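Local coordinates for aldehyde dehydrogenase (Listeria monocytogenes, PDB 3K9D), which probably catalyses oxidation of an aldehyde or oxo group with NAD or NADP as acceptor, at residues Val40-Asp45 with Ser159-Lys164; Lys53-Ala58 with Gly65-Lys70; Gly114-Pro117 with Ser123-Ile126; Leu196-Ser201 with Ala417-Cys422; Leu240-Phe245 with Ala252-Val257. One frame throughout, in Å; residues are numbered along the deposited sequence.

Interaction 1. Residues Val40-Asp45 with Ser159-Lys164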
# COMPACT_ATOMS: atom_id res chain seq x y z
N VAL A 40 -23.55 8.06 -2.44
CA VAL A 40 -23.25 6.90 -1.60
C VAL A 40 -24.55 6.31 -0.98
O VAL A 40 -24.78 5.10 -1.04
CB VAL A 40 -22.24 7.29 -0.49
CG1 VAL A 40 -22.20 6.27 0.66
CG2 VAL A 40 -20.84 7.45 -1.09
N LYS A 41 -25.37 7.19 -0.41
CA LYS A 41 -26.66 6.80 0.19
C LYS A 41 -27.62 6.21 -0.84
O LYS A 41 -28.33 5.24 -0.55
CB LYS A 41 -27.27 8.01 0.93
CG LYS A 41 -28.80 8.03 1.15
CD LYS A 41 -29.23 7.32 2.42
CE LYS A 41 -30.38 8.05 3.09
NZ LYS A 41 -31.65 8.00 2.29
N ALA A 42 -27.62 6.77 -2.05
CA ALA A 42 -28.45 6.26 -3.15
C ALA A 42 -28.02 4.87 -3.61
O ALA A 42 -28.86 4.05 -3.99
CB ALA A 42 -28.42 7.21 -4.31
N ILE A 43 -26.71 4.61 -3.58
CA ILE A 43 -26.14 3.30 -3.92
C ILE A 43 -26.54 2.27 -2.86
O ILE A 43 -26.98 1.15 -3.19
CB ILE A 43 -24.58 3.38 -4.08
CG1 ILE A 43 -24.22 4.22 -5.30
CG2 ILE A 43 -23.96 1.99 -4.20
CD1 ILE A 43 -22.75 4.74 -5.34
N ALA A 44 -26.42 2.68 -1.60
CA ALA A 44 -26.76 1.84 -0.47
C ALA A 44 -28.24 1.48 -0.48
O ALA A 44 -28.60 0.31 -0.27
CB ALA A 44 -26.39 2.52 0.83
N ASP A 45 -29.08 2.44 -0.76
CA ASP A 45 -30.50 2.22 -0.84
C ASP A 45 -30.86 1.29 -1.96
O ASP A 45 -31.57 0.35 -1.74
CB ASP A 45 -31.28 3.51 -0.92
CG ASP A 45 -31.30 4.24 0.35
OD1 ASP A 45 -30.97 3.70 1.37
OD2 ASP A 45 -31.65 5.40 0.32
N SER A 159 -25.84 1.85 -10.30
CA SER A 159 -25.34 2.86 -11.22
C SER A 159 -26.43 3.87 -11.54
O SER A 159 -26.21 5.07 -11.48
CB SER A 159 -24.89 2.19 -12.52
OG SER A 159 -23.81 2.86 -13.12
N GLU A 160 -27.62 3.36 -11.86
CA GLU A 160 -28.77 4.19 -12.15
C GLU A 160 -29.21 5.04 -10.96
O GLU A 160 -29.57 6.20 -11.14
CB GLU A 160 -29.93 3.34 -12.68
CG GLU A 160 -29.74 2.87 -14.12
CD GLU A 160 -30.77 1.83 -14.56
OE1 GLU A 160 -30.53 1.17 -15.59
OE2 GLU A 160 -31.82 1.68 -13.87
N ALA A 161 -29.14 4.48 -9.75
CA ALA A 161 -29.54 5.22 -8.54
C ALA A 161 -28.49 6.27 -8.20
O ALA A 161 -28.83 7.38 -7.79
CB ALA A 161 -29.73 4.30 -7.38
N ALA A 162 -27.22 5.91 -8.37
CA ALA A 162 -26.11 6.85 -8.25
C ALA A 162 -26.28 8.03 -9.22
O ALA A 162 -26.23 9.17 -8.80
CB ALA A 162 -24.79 6.15 -8.51
N GLU A 163 -26.52 7.73 -10.49
CA GLU A 163 -26.69 8.75 -11.52
C GLU A 163 -27.89 9.66 -11.28
O GLU A 163 -27.82 10.87 -11.56
CB GLU A 163 -26.74 8.13 -12.92
CG GLU A 163 -25.37 7.62 -13.38
CD GLU A 163 -25.47 6.57 -14.47
OE1 GLU A 163 -26.47 6.55 -15.20
OE2 GLU A 163 -24.53 5.76 -14.61
N LYS A 164 -28.97 9.09 -10.76
CA LYS A 164 -30.17 9.83 -10.36
C LYS A 164 -29.87 10.77 -9.17
O LYS A 164 -30.47 11.85 -9.05
CB LYS A 164 -31.31 8.85 -10.03
CG LYS A 164 -32.65 9.48 -9.73
CD LYS A 164 -33.79 8.48 -9.77
CE LYS A 164 -35.14 9.20 -9.64
NZ LYS A 164 -36.31 8.32 -9.94
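Ala42 and Ala161 meet methyl to backbone in a reciprocal way. Ala42 CB rests 3.5 Å from Ala161 O, and Ala161 CB sits 3.5 Å from Ala42 O, so each methyl lies against the other helix's carbonyl, while the two CB atoms themselves stand 4.4 Å apart. One residue further along each helix, Ile43 reaches Ala162 with one branch: its CG1 is 3.8 Å from Ala162 CB and its CD1 4.0 Å from the same methyl. With chi1 at -67° the CG1 arm lies beside the backbone N and runs to Ala162. These small side chains let helices 33-49 and 148-164 come close: the axes of segments 40-45 and 159-164 approach to 7.9 Å at 148°, roughly antiparallel, without a hydrogen bond across. Helix 148-164 links strands 138-143 and 172-174, which pair in parallel in the mixed sheet, so helix 33-49 packs onto the helical layer of this alpha/beta domain. Further out, Ser159 OG is hydrogen-bonded to Ile172 O and ties the helix to the strand that follows it. Ile43 also packs on Thr129 and Leu130 of helix 121-134. On the outer side, Lys41 NZ and Asp45 OD2 form a salt bridge of 3.3 Å, one helical turn apart, using the syn lone pair of the carboxylate oxygen.

Interaction 2. Residues Lys53-Ala58 with Gly65-Lys70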
# COMPACT_ATOMS: atom_id res chain seq x y z
N LYS A 53 -33.56 -9.93 -5.15
CA LYS A 53 -33.30 -10.05 -6.58
C LYS A 53 -31.89 -10.51 -6.92
O LYS A 53 -31.71 -11.46 -7.69
CB LYS A 53 -33.59 -8.71 -7.29
CG LYS A 53 -33.24 -8.74 -8.76
CD LYS A 53 -33.84 -7.60 -9.54
CE LYS A 53 -33.76 -7.89 -11.02
NZ LYS A 53 -34.03 -6.68 -11.84
N LEU A 54 -30.91 -9.84 -6.33
CA LEU A 54 -29.50 -10.07 -6.63
C LEU A 54 -28.97 -11.35 -6.00
O LEU A 54 -28.23 -12.09 -6.65
CB LEU A 54 -28.67 -8.86 -6.19
CG LEU A 54 -29.02 -7.57 -6.95
CD1 LEU A 54 -28.29 -6.39 -6.33
CD2 LEU A 54 -28.70 -7.72 -8.46
N ALA A 55 -29.37 -11.61 -4.75
CA ALA A 55 -29.08 -12.90 -4.08
C ALA A 55 -29.58 -14.09 -4.89
O ALA A 55 -28.84 -15.05 -5.08
CB ALA A 55 -29.70 -12.93 -2.69
N LYS A 56 -30.83 -14.03 -5.37
CA LYS A 56 -31.39 -15.12 -6.20
C LYS A 56 -30.67 -15.28 -7.53
O LYS A 56 -30.38 -16.40 -7.93
CB LYS A 56 -32.91 -14.97 -6.43
CG LYS A 56 -33.61 -16.22 -7.00
CD LYS A 56 -33.17 -17.53 -6.31
CE LYS A 56 -34.08 -18.68 -6.66
NZ LYS A 56 -33.35 -19.96 -6.82
N MET A 57 -30.37 -14.17 -8.22
CA MET A 57 -29.56 -14.20 -9.45
C MET A 57 -28.22 -14.92 -9.24
O MET A 57 -27.89 -15.85 -9.99
CB MET A 57 -29.33 -12.78 -10.03
CG MET A 57 -30.56 -12.15 -10.69
SD MET A 57 -30.29 -10.55 -11.49
CE MET A 57 -29.73 -11.10 -13.11
N ALA A 58 -27.49 -14.53 -8.20
CA ALA A 58 -26.17 -15.09 -7.91
C ALA A 58 -26.25 -16.58 -7.55
O ALA A 58 -25.40 -17.38 -7.97
CB ALA A 58 -25.49 -14.30 -6.80
N GLY A 65 -24.08 -21.61 -2.68
CA GLY A 65 -24.68 -21.01 -1.51
C GLY A 65 -26.15 -21.23 -1.25
O GLY A 65 -26.79 -22.12 -1.81
N ILE A 66 -26.67 -20.39 -0.35
CA ILE A 66 -28.04 -20.46 0.12
C ILE A 66 -28.68 -19.09 -0.17
O ILE A 66 -28.11 -18.05 0.19
CB ILE A 66 -28.09 -20.79 1.63
CG1 ILE A 66 -27.49 -22.17 1.89
CG2 ILE A 66 -29.52 -20.72 2.18
CD1 ILE A 66 -27.13 -22.45 3.35
N TRP A 67 -29.82 -19.09 -0.85
CA TRP A 67 -30.52 -17.84 -1.16
C TRP A 67 -30.63 -16.91 0.05
O TRP A 67 -30.12 -15.79 0.00
CB TRP A 67 -31.89 -18.13 -1.79
CG TRP A 67 -32.68 -16.91 -2.29
CD1 TRP A 67 -32.27 -15.60 -2.35
CD2 TRP A 67 -34.00 -16.92 -2.84
NE1 TRP A 67 -33.26 -14.80 -2.86
CE2 TRP A 67 -34.34 -15.59 -3.17
CE3 TRP A 67 -34.94 -17.94 -3.06
CZ2 TRP A 67 -35.58 -15.25 -3.73
CZ3 TRP A 67 -36.17 -17.60 -3.61
CH2 TRP A 67 -36.48 -16.27 -3.94
N GLN A 68 -31.23 -17.39 1.14
CA GLN A 68 -31.37 -16.64 2.40
C GLN A 68 -30.08 -15.96 2.86
O GLN A 68 -30.07 -14.77 3.19
CB GLN A 68 -31.91 -17.56 3.52
CG GLN A 68 -32.31 -16.82 4.82
CD GLN A 68 -32.89 -17.73 5.90
OE1 GLN A 68 -33.25 -18.89 5.65
NE2 GLN A 68 -32.98 -17.21 7.12
N ASP A 69 -28.99 -16.73 2.88
CA ASP A 69 -27.68 -16.23 3.33
C ASP A 69 -27.08 -15.13 2.45
O ASP A 69 -26.48 -14.19 2.96
CB ASP A 69 -26.70 -17.40 3.50
CG ASP A 69 -27.06 -18.31 4.70
OD1 ASP A 69 -27.93 -17.95 5.53
OD2 ASP A 69 -26.47 -19.39 4.82
N LYS A 70 -27.25 -15.26 1.13
CA LYS A 70 -26.83 -14.22 0.17
C LYS A 70 -27.63 -12.91 0.30
O LYS A 70 -27.11 -11.84 -0.04
CB LYS A 70 -26.92 -14.75 -1.27
CG LYS A 70 -25.66 -15.41 -1.79
CD LYS A 70 -26.00 -16.49 -2.81
CE LYS A 70 -24.87 -16.69 -3.82
NZ LYS A 70 -23.52 -16.84 -3.15
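Trp67 NE1, hydrogen-bonded to the backbone oxygen of Glu52 just before Lys53, also lies 3.6 Å from Lys56 CB. The indole is thus tied at its polar edge to helix 51-62, while the Lys56 methylenes lie over one face, the two side chains running at about a right angle to each other. Lys56 leaves its helix with CG anti to the backbone N (chi1 -166°) and bends at chi2 (44°), which carries the methylenes across the rings. CD stands 3.7 Å from the centroid of the Trp67 six-membered ring, 15° off the ring normal, a CH-pi contact, and CE continues past CE3. At the edge of the indole, near its plane, Ala55 CB lies 3.7 Å from Trp67 CD1. The same methyl turns to Lys70, Ala55 CB to Lys70 CB 3.6 Å, so Ala55 fits between Trp67 and Lys70. Lys70 then runs its hydrocarbon chain along helix 51-62, passing Ala55 O with CD and reaching Ala58 CB with CE at 3.9 Å. Its ammonium group goes beyond both segments to a salt bridge with Asp246, whose other carboxylate oxygen takes the N-H of Ile66. Asp69 OD2 in turn accepts from Asp246 N, tying the start of helix 67-85 to the loop around Asp246 of the same chain. Ile66 occupies the N-cap position. Two consecutive helices folded back on each other through a short turn and packed through alanine and lysine methylenes make a helical hairpin, with the Trp67 ring laid over the Lys56 methylenes.

Interaction 3. Residues Gly114-Pro117 with Ser123-Ile126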
# COMPACT_ATOMS: atom_id res chain seq x y z
N GLY A 114 -11.88 -3.17 -9.67
CA GLY A 114 -12.45 -4.13 -8.74
C GLY A 114 -12.57 -5.51 -9.36
O GLY A 114 -13.33 -5.71 -10.31
N LEU A 115 -11.82 -6.47 -8.82
CA LEU A 115 -11.95 -7.86 -9.23
C LEU A 115 -13.01 -8.50 -8.35
O LEU A 115 -12.88 -8.49 -7.12
CB LEU A 115 -10.61 -8.61 -9.10
CG LEU A 115 -9.36 -7.98 -9.75
CD1 LEU A 115 -8.17 -8.93 -9.75
CD2 LEU A 115 -9.63 -7.52 -11.15
N ILE A 116 -14.04 -9.07 -8.98
CA ILE A 116 -15.19 -9.68 -8.27
C ILE A 116 -15.23 -11.21 -8.39
O ILE A 116 -15.37 -11.73 -9.50
CB ILE A 116 -16.54 -9.13 -8.83
CG1 ILE A 116 -16.56 -7.60 -8.81
CG2 ILE A 116 -17.73 -9.72 -8.06
CD1 ILE A 116 -16.35 -7.01 -7.43
N PRO A 117 -15.15 -11.93 -7.26
CA PRO A 117 -15.19 -13.39 -7.31
C PRO A 117 -16.64 -13.90 -7.45
O PRO A 117 -17.59 -13.20 -7.10
CB PRO A 117 -14.61 -13.79 -5.95
CG PRO A 117 -15.08 -12.69 -5.02
CD PRO A 117 -15.05 -11.42 -5.87
N SER A 123 -22.75 -8.88 -3.41
CA SER A 123 -22.36 -8.21 -2.16
C SER A 123 -21.00 -7.49 -2.28
O SER A 123 -20.81 -6.40 -1.73
CB SER A 123 -22.34 -9.21 -0.99
OG SER A 123 -21.54 -10.35 -1.27
N THR A 124 -20.08 -8.08 -3.02
CA THR A 124 -18.76 -7.46 -3.21
C THR A 124 -18.85 -6.20 -4.09
O THR A 124 -18.23 -5.17 -3.78
CB THR A 124 -17.69 -8.47 -3.75
OG1 THR A 124 -17.62 -9.61 -2.89
CG2 THR A 124 -16.31 -7.83 -3.81
N VAL A 125 -19.64 -6.27 -5.17
CA VAL A 125 -19.88 -5.10 -6.03
C VAL A 125 -20.46 -3.93 -5.24
O VAL A 125 -19.95 -2.81 -5.31
CB VAL A 125 -20.79 -5.42 -7.24
CG1 VAL A 125 -21.24 -4.14 -7.96
CG2 VAL A 125 -20.07 -6.33 -8.22
N ILE A 126 -21.51 -4.19 -4.47
CA ILE A 126 -22.20 -3.14 -3.70
C ILE A 126 -21.20 -2.45 -2.79
O ILE A 126 -21.10 -1.23 -2.79
CB ILE A 126 -23.42 -3.70 -2.90
CG1 ILE A 126 -24.56 -4.02 -3.86
CG2 ILE A 126 -23.90 -2.70 -1.85
CD1 ILE A 126 -25.63 -5.01 -3.30
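Strand 102-116 and helix 121-134 are the first two elements of a beta-alpha-beta unit completed by strand 138-143, and Ile116 with Thr124 and Val125 packs the strand against the first turns of the helix. Ile116 points its side chain at the helix and touches both residues. Its CD1 comes 3.7 Å from Thr124 CG2, the two side chains lying alongside one another and pointing opposite ways. Its CG1 lies 3.8 Å from Val125 CG2, and CD1 of the same isoleucine is 3.9 Å from that methyl; here one side chain runs across the other. Ile116 has both torsions near -55° (chi1 -53°, chi2 -58°), which bends CD1 back between the two helix residues. Just beyond it, the ring of Pro117 adds a looser contact, CD to Thr124 CG2 at 4.3 Å. Strands 102-116 and 138-143 run parallel, so the helix forms the crossover of the unit, an element typical of Rossmann-like nucleotide-binding domains such as the one in aldehyde dehydrogenases. Thr124 divides its branches between the two environments: CG2, anti to the backbone N, faces the strand, while OG1, beside that N, bonds to Asn120 O within the loop that joins strand and helix. Val125 also meets Phe141 on strand 138-143 and Ile151, Thr154 and Val155 on helix 148-164. Ile116 likewise meets Phe141 and Ile151.

Interaction 4. Residues Leu196-Ser201 with Ala417-Cys422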
# COMPACT_ATOMS: atom_id res chain seq x y z
N LEU A 196 -8.28 -3.48 -6.52
CA LEU A 196 -8.83 -4.31 -5.44
C LEU A 196 -8.94 -5.75 -5.92
O LEU A 196 -9.82 -6.10 -6.71
CB LEU A 196 -10.18 -3.80 -4.95
CG LEU A 196 -10.19 -2.40 -4.33
CD1 LEU A 196 -11.61 -1.91 -4.02
CD2 LEU A 196 -9.34 -2.41 -3.09
N ALA A 197 -8.01 -6.56 -5.44
CA ALA A 197 -7.77 -7.88 -6.00
C ALA A 197 -8.42 -8.93 -5.11
O ALA A 197 -7.76 -9.52 -4.25
CB ALA A 197 -6.27 -8.11 -6.12
N THR A 198 -9.71 -9.15 -5.31
CA THR A 198 -10.45 -10.19 -4.58
C THR A 198 -10.61 -11.44 -5.47
O THR A 198 -11.30 -11.41 -6.49
CB THR A 198 -11.82 -9.68 -4.08
OG1 THR A 198 -11.64 -8.43 -3.41
CG2 THR A 198 -12.46 -10.67 -3.12
N GLY A 199 -9.93 -12.51 -5.08
CA GLY A 199 -9.99 -13.77 -5.81
C GLY A 199 -8.84 -14.70 -5.45
O GLY A 199 -8.21 -14.53 -4.42
N GLY A 200 -8.58 -15.66 -6.33
CA GLY A 200 -7.56 -16.71 -6.12
C GLY A 200 -6.11 -16.24 -6.09
O GLY A 200 -5.82 -15.09 -6.45
N SER A 201 -5.22 -17.14 -5.68
CA SER A 201 -3.79 -16.83 -5.48
C SER A 201 -3.04 -16.40 -6.74
O SER A 201 -2.13 -15.57 -6.67
CB SER A 201 -3.08 -18.03 -4.85
OG SER A 201 -3.18 -19.17 -5.68
N ALA A 417 -16.34 -5.10 5.83
CA ALA A 417 -15.68 -5.25 4.54
C ALA A 417 -15.79 -6.65 3.97
O ALA A 417 -15.85 -7.65 4.70
CB ALA A 417 -14.20 -4.83 4.62
N LEU A 418 -15.76 -6.72 2.64
CA LEU A 418 -15.70 -7.99 1.96
C LEU A 418 -14.38 -8.17 1.22
O LEU A 418 -14.16 -9.19 0.57
CB LEU A 418 -16.92 -8.16 1.04
CG LEU A 418 -18.24 -8.31 1.81
CD1 LEU A 418 -19.42 -7.96 0.93
CD2 LEU A 418 -18.42 -9.69 2.42
N THR A 419 -13.49 -7.18 1.36
CA THR A 419 -12.07 -7.31 0.97
C THR A 419 -11.20 -7.28 2.22
O THR A 419 -11.02 -6.24 2.86
CB THR A 419 -11.65 -6.26 -0.10
OG1 THR A 419 -12.38 -6.52 -1.30
CG2 THR A 419 -10.14 -6.33 -0.42
N LEU A 420 -10.69 -8.45 2.57
CA LEU A 420 -9.99 -8.67 3.80
C LEU A 420 -8.51 -8.84 3.45
O LEU A 420 -8.11 -9.88 2.92
CB LEU A 420 -10.57 -9.91 4.51
CG LEU A 420 -12.10 -9.97 4.69
CD1 LEU A 420 -12.55 -11.19 5.50
CD2 LEU A 420 -12.64 -8.73 5.35
N GLY A 421 -7.71 -7.80 3.69
CA GLY A 421 -6.30 -7.85 3.32
C GLY A 421 -5.55 -8.85 4.19
O GLY A 421 -5.87 -9.00 5.37
N CYS A 422 -4.57 -9.54 3.60
CA CYS A 422 -3.75 -10.49 4.34
C CYS A 422 -2.41 -9.90 4.81
O CYS A 422 -1.66 -10.56 5.54
CB CYS A 422 -3.52 -11.79 3.55
SG CYS A 422 -2.85 -11.61 1.88
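Thr198 and Thr419 turn their hydroxyls to each other, OG1 to OG1 at 2.9 Å, in a hydrogen bond. Their side chains cross obliquely, with OG1 of each beside its own backbone N (chi1 -50° in Thr198, -65° in Thr419), while the methyls sit anti to that N. Thr419 CG2 remains close to the partner hydroxyl, 3.9 Å from Thr198 OG1. The other methyl, Thr198 CG2, brushes the backbone at Leu418 O, 4.3 Å away. Thr198 follows the end of strand 192-197 in the mixed sheet, and the glycines after it lead to helix 201-207, with Gly200 at its N-cap. A Thr-Gly-Gly turn here, between strand and helix, is consistent with the nucleotide-binding region of aldehyde dehydrogenases. The opposing segment is the irregular loop that precedes strand 440-447. Thr198 OG1 has a second polar partner in Lys128 NZ of helix 121-134, so this hydroxyl joins strand end, loop and helix. Lys128 also packs against Thr419, and Leu418 packs on Ser123 and Tyr127 of the same helix.

Interaction 5. Residues Leu240-Phe245 with Ala252-Val257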
# COMPACT_ATOMS: atom_id res chain seq x y z
N LEU A 240 -20.68 -23.37 13.71
CA LEU A 240 -21.72 -23.83 12.79
C LEU A 240 -22.40 -22.67 12.08
O LEU A 240 -22.65 -22.78 10.89
CB LEU A 240 -22.75 -24.73 13.49
CG LEU A 240 -22.16 -26.02 14.09
CD1 LEU A 240 -23.27 -26.82 14.74
CD2 LEU A 240 -21.47 -26.86 13.01
N ASP A 241 -22.66 -21.57 12.79
CA ASP A 241 -23.29 -20.36 12.20
C ASP A 241 -22.49 -19.84 11.02
O ASP A 241 -23.06 -19.44 10.00
CB ASP A 241 -23.42 -19.22 13.23
CG ASP A 241 -24.62 -19.38 14.17
OD1 ASP A 241 -25.49 -20.24 13.91
OD2 ASP A 241 -24.68 -18.65 15.18
N SER A 242 -21.17 -19.84 11.19
CA SER A 242 -20.23 -19.35 10.18
C SER A 242 -19.94 -20.37 9.08
O SER A 242 -20.00 -20.05 7.89
CB SER A 242 -18.94 -18.90 10.87
OG SER A 242 -17.80 -19.13 10.09
N LYS A 243 -19.63 -21.59 9.48
CA LYS A 243 -19.17 -22.61 8.54
C LYS A 243 -20.27 -23.07 7.57
O LYS A 243 -19.97 -23.41 6.42
CB LYS A 243 -18.51 -23.78 9.31
CG LYS A 243 -17.84 -24.81 8.46
CD LYS A 243 -16.78 -24.17 7.62
CE LYS A 243 -16.11 -25.20 6.79
NZ LYS A 243 -15.04 -24.67 5.89
N THR A 244 -21.53 -23.04 8.02
CA THR A 244 -22.67 -23.37 7.15
C THR A 244 -23.25 -22.16 6.41
O THR A 244 -24.07 -22.34 5.51
CB THR A 244 -23.83 -24.03 7.93
OG1 THR A 244 -24.35 -23.09 8.87
CG2 THR A 244 -23.36 -25.26 8.69
N PHE A 245 -22.85 -20.95 6.79
CA PHE A 245 -23.34 -19.72 6.16
C PHE A 245 -22.98 -19.65 4.67
O PHE A 245 -21.81 -19.58 4.32
CB PHE A 245 -22.80 -18.47 6.88
CG PHE A 245 -23.50 -17.20 6.48
CD1 PHE A 245 -24.76 -16.89 7.00
CD2 PHE A 245 -22.92 -16.33 5.58
CE1 PHE A 245 -25.41 -15.73 6.63
CE2 PHE A 245 -23.58 -15.16 5.21
CZ PHE A 245 -24.82 -14.87 5.74
N ALA A 252 -13.30 -15.91 5.65
CA ALA A 252 -13.02 -15.78 7.08
C ALA A 252 -13.67 -16.90 7.94
O ALA A 252 -13.45 -16.98 9.15
CB ALA A 252 -13.41 -14.40 7.57
N SER A 253 -14.42 -17.78 7.29
CA SER A 253 -15.00 -18.95 7.96
C SER A 253 -13.93 -19.99 8.30
O SER A 253 -12.86 -20.04 7.67
CB SER A 253 -16.14 -19.56 7.11
OG SER A 253 -15.65 -20.19 5.95
N GLU A 254 -14.22 -20.78 9.33
CA GLU A 254 -13.33 -21.78 9.93
C GLU A 254 -12.97 -22.89 8.95
O GLU A 254 -13.77 -23.24 8.11
CB GLU A 254 -14.02 -22.42 11.15
CG GLU A 254 -14.46 -21.47 12.26
CD GLU A 254 -15.76 -20.69 12.02
OE1 GLU A 254 -16.39 -20.82 10.95
OE2 GLU A 254 -16.14 -19.91 12.91
N GLN A 255 -11.76 -23.45 9.06
CA GLN A 255 -11.36 -24.57 8.21
C GLN A 255 -10.95 -25.81 9.00
O GLN A 255 -10.94 -26.94 8.49
CB GLN A 255 -10.27 -24.13 7.23
CG GLN A 255 -10.76 -23.15 6.17
CD GLN A 255 -11.74 -23.80 5.21
OE1 GLN A 255 -11.67 -25.00 4.96
NE2 GLN A 255 -12.67 -23.01 4.65
N SER A 256 -10.63 -25.59 10.27
CA SER A 256 -10.34 -26.66 11.19
C SER A 256 -10.85 -26.30 12.59
O SER A 256 -11.05 -25.11 12.89
CB SER A 256 -8.83 -27.00 11.22
OG SER A 256 -8.04 -25.91 11.65
N VAL A 257 -11.09 -27.33 13.39
CA VAL A 257 -11.32 -27.19 14.81
C VAL A 257 -10.12 -27.80 15.55
O VAL A 257 -9.70 -28.91 15.27
CB VAL A 257 -12.67 -27.83 15.29
CG1 VAL A 257 -12.89 -27.57 16.78
CG2 VAL A 257 -13.86 -27.27 14.50
O HOH W 1 -15.57 -22.44 4.33
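Ser242 OG, on helix 232-243, donates to Glu254 OE1 in a very short hydrogen bond, modelled at 2.4 Å, whose geometry is doubtful. Glu254 brings its carboxylate there by a bend at chi2 (79°), and its OE2 is hydrogen-bonded to Gly403 N, as Ser242 OG is to Ala404 N. Lys243 NZ donates to Glu254 O at 2.9 Å with a C=O...N angle of 162°, nearly along the C=O axis. Its chain starts anti to the backbone N (chi1 -173°), bends once at chi2 and then runs straight to Glu254 O. Water mediates a further link: water 1 accepts from Lys243 NZ at 2.8 Å and donates to Ser253 OG at 2.8 Å, while that hydroxyl is also bonded to Ile250 O. In van der Waals contact, the Lys243 methylenes lie against Glu254 O, CD at 3.2 Å, and Ser242 OG meets Ser253 CB at 3.4 Å. Gln255 NE2 is 3.1 Å from Lys243 NZ, but both are donors; the amide is directed to Lys342 O instead. The helix and strand 256-260 belong to a beta-alpha-beta unit begun by strand 223-226, in the domain that holds the catalytic residues in related aldehyde dehydrogenases. Lys243 NZ, turned to a backbone carbonyl and a water, adds weak hydrogen bonds to Lys342 O and Ala344 O. These buried polar groups fix residues 253-255 against helix 232-243; Lys243 NZ and Glu254 OE1 stay 6.5 Å apart, so the link probably does not rest on a direct ion pair.

From the N terminus, interaction 1 opens first, on helix 33-49, and closes at helix 148-164; interactions 2 and 3 are both nested within that loop, one after the other. Interaction 2 closes the turn from helix 51-62 to helix 67-85, and interaction 3 the short link from strand 102-116 to helix 121-134. Interaction 4 opens later and spans to residues 417-422, enclosing interaction 5, which closes the short link from helix 232-243 to strand 256-260. No loops cross. Leu54 touches Ile126 between interactions 2 and 3, and the adjoining strands of the mixed sheet join 3 to 4. Phe245 on Asp69 and Leu420 on Ala252 connect interaction 5, beside the parallel sheet, to this part.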